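Local coordinates for sialidase B (Streptococcus pneumoniae serotype 4, PDB 4XJW), which cleaves alpha-(2->3)-, alpha-(2->6)- and alpha-(2->8)-linked terminal sialic acids from glycoproteins, glycolipids and oligosaccharides, acting as an intramolecular trans-sialidase, at residues Val104-Val109 and Ile185-Pro190. The protein carries 1 engineered substitution. Numbering follows the deposited sequence.
Sequences VENTLV and IPLSNP
T107 sets its CB and CG2 against one methyl of L187, the two side chains crossing at about a right angle with CB of T107 3.8 Å from CD2 of L187. The contact belongs to the N-terminal concanavalin-like beta-sandwich domain: residues 104-109 lie on strand 102-113, and residues 185-190 pass over its face on the way from helix 179-182 toward the first strand of the catalytic propeller, 205-213. The segments run at 152°, close to antiparallel, yet no direct backbone hydrogen bond joins them. Apolar contacts sit at both ends. V109 and I185 meet tip to tip, CG2 of V109 3.7 Å from CD1 of I185, while V104 turns its methyls to the P190 ring, CG1 3.9 Å from CD of P190; W96 and H99 also touch both of these residues. I185 further approaches T107, with its CG2 beside the T107 methyl. Between these ends polar groups and water share the contact with the T107 to L187 packing. With OG1 of T107 beside the backbone N (chi1 -56°), the hydroxyl meets a water and the NZ of K37, which also bonds to the carbonyl O of P186. That water accepts the S188 N-H at 2.8 Å, and E105 O and N189 OD1 also lie within its hydrogen-bonding range, so a single water links both segments, although it has more acceptors in reach than protons to give. The E105 chain leaves with CG anti to the backbone N (chi1 175°) and stays extended beyond it, bringing OE1 within 3.2 Å of OG of S188, a possible hydrogen bond; K37 adds a weak, long ion pair. OE2 lies close to OD2 of D168, a like-charged neighbour that might favour protonation of one carboxylate. A second water spans the backbones, taking the N-H of E105 at 2.9 Å from its N and donating to S188 O, also 2.9 Å away.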
loop_
_atom_site.group_PDB
_atom_site.type_symbol
_atom_site.label_atom_id
_atom_site.label_comp_id
_atom_site.label_asym_id
_atom_site.label_seq_id
_atom_site.Cartn_x
_atom_site.Cartn_y
_atom_site.Cartn_z
ATOM N N VAL A 104 9.179 -20.035 -5.792
ATOM C CA VAL A 104 7.762 -19.889 -6.114
ATOM C C VAL A 104 7.493 -20.182 -7.578
ATOM O O VAL A 104 8.233 -19.736 -8.451
ATOM C CB VAL A 104 7.268 -18.462 -5.789
ATOM C CG1 VAL A 104 5.882 -18.189 -6.407
ATOM C CG2 VAL A 104 7.246 -18.244 -4.282
ATOM N N GLU A 105 6.431 -20.937 -7.845
ATOM C CA GLU A 105 5.995 -21.139 -9.213
ATOM C C GLU A 105 5.112 -19.978 -9.620
ATOM O O GLU A 105 3.949 -19.914 -9.232
ATOM C CB GLU A 105 5.233 -22.454 -9.368
ATOM C CG GLU A 105 4.673 -22.623 -10.777
ATOM C CD GLU A 105 4.229 -24.042 -11.070
ATOM O OE1 GLU A 105 3.008 -24.275 -11.162
ATOM O OE2 GLU A 105 5.110 -24.917 -11.218
ATOM N N ASN A 106 5.678 -19.046 -10.380
ATOM C CA ASN A 106 4.898 -17.947 -10.932
ATOM C C ASN A 106 4.092 -18.402 -12.120
ATOM O O ASN A 106 4.563 -19.220 -12.916
ATOM C CB ASN A 106 5.805 -16.813 -11.399
ATOM C CG ASN A 106 6.617 -16.213 -10.276
ATOM O OD1 ASN A 106 6.122 -15.382 -9.503
ATOM N ND2 ASN A 106 7.868 -16.636 -10.169
ATOM N N THR A 107 2.882 -17.873 -12.242
ATOM C CA THR A 107 2.019 -18.227 -13.361
ATOM C C THR A 107 1.858 -17.000 -14.239
ATOM O O THR A 107 1.219 -16.014 -13.846
ATOM C CB THR A 107 0.631 -18.724 -12.894
ATOM O OG1 THR A 107 0.790 -19.833 -11.996
ATOM C CG2 THR A 107 -0.227 -19.174 -14.091
ATOM N N LEU A 108 2.440 -17.061 -15.431
ATOM C CA LEU A 108 2.422 -15.928 -16.345
ATOM C C LEU A 108 1.470 -16.231 -17.502
ATOM O O LEU A 108 1.502 -17.314 -18.065
ATOM C CB LEU A 108 3.844 -15.641 -16.827
ATOM C CG LEU A 108 4.040 -14.510 -17.835
ATOM C CD1 LEU A 108 5.407 -13.854 -17.659
ATOM C CD2 LEU A 108 3.890 -15.008 -19.281
ATOM N N VAL A 109 0.609 -15.278 -17.837
ATOM C CA VAL A 109 -0.263 -15.406 -19.004
ATOM C C VAL A 109 -0.143 -14.146 -19.852
ATOM O O VAL A 109 -0.450 -13.046 -19.383
ATOM C CB VAL A 109 -1.736 -15.571 -18.601
ATOM C CG1 VAL A 109 -2.617 -15.716 -19.853
ATOM C CG2 VAL A 109 -1.902 -16.781 -17.697
ATOM N N ILE A 185 -7.292 -20.347 -15.114
ATOM C CA ILE A 185 -5.995 -21.008 -15.108
ATOM C C ILE A 185 -5.531 -21.179 -13.668
ATOM O O ILE A 185 -5.424 -20.202 -12.924
ATOM C CB ILE A 185 -4.951 -20.235 -15.920
ATOM C CG1 ILE A 185 -5.371 -20.176 -17.392
ATOM C CG2 ILE A 185 -3.575 -20.878 -15.765
ATOM C CD1 ILE A 185 -4.534 -19.255 -18.248
ATOM N N PRO A 186 -5.268 -22.430 -13.262
ATOM C CA PRO A 186 -4.903 -22.663 -11.861
ATOM C C PRO A 186 -3.592 -21.970 -11.483
ATOM O O PRO A 186 -2.643 -21.963 -12.267
ATOM C CB PRO A 186 -4.793 -24.190 -11.760
ATOM C CG PRO A 186 -4.768 -24.705 -13.166
ATOM C CD PRO A 186 -5.414 -23.678 -14.035
ATOM N N LEU A 187 -3.580 -21.364 -10.300
ATOM C CA LEU A 187 -2.429 -20.617 -9.811
ATOM C C LEU A 187 -1.697 -21.381 -8.716
ATOM O O LEU A 187 -2.236 -22.328 -8.137
ATOM C CB LEU A 187 -2.877 -19.255 -9.275
ATOM C CG LEU A 187 -3.637 -18.362 -10.257
ATOM C CD1 LEU A 187 -4.215 -17.157 -9.564
ATOM C CD2 LEU A 187 -2.717 -17.902 -11.391
ATOM N N SER A 188 -0.478 -20.949 -8.416
ATOM C CA SER A 188 0.301 -21.535 -7.329
ATOM C C SER A 188 0.851 -20.403 -6.480
ATOM O O SER A 188 2.039 -20.385 -6.152
ATOM C CB SER A 188 1.451 -22.374 -7.890
ATOM O OG SER A 188 0.976 -23.350 -8.804
ATOM N N ASN A 189 -0.022 -19.455 -6.142
ATOM C CA ASN A 189 0.399 -18.245 -5.451
ATOM C C ASN A 189 0.734 -18.474 -3.983
ATOM O O ASN A 189 0.024 -19.201 -3.281
ATOM C CB ASN A 189 -0.686 -17.169 -5.527
ATOM C CG ASN A 189 -0.864 -16.606 -6.914
ATOM O OD1 ASN A 189 -0.088 -16.882 -7.825
ATOM N ND2 ASN A 189 -1.896 -15.802 -7.078
ATOM N N PRO A 190 1.794 -17.817 -3.492
ATOM C CA PRO A 190 2.151 -17.892 -2.071
ATOM C C PRO A 190 1.422 -16.848 -1.227
ATOM O O PRO A 190 1.596 -16.819 -0.002
ATOM C CB PRO A 190 3.645 -17.574 -2.084
ATOM C CG PRO A 190 3.789 -16.613 -3.235
ATOM C CD PRO A 190 2.813 -17.095 -4.277
HETATM O O HOH W 1 1.254 -18.917 -9.323
HETATM O O HOH W 2 4.599 -21.728 -5.795
#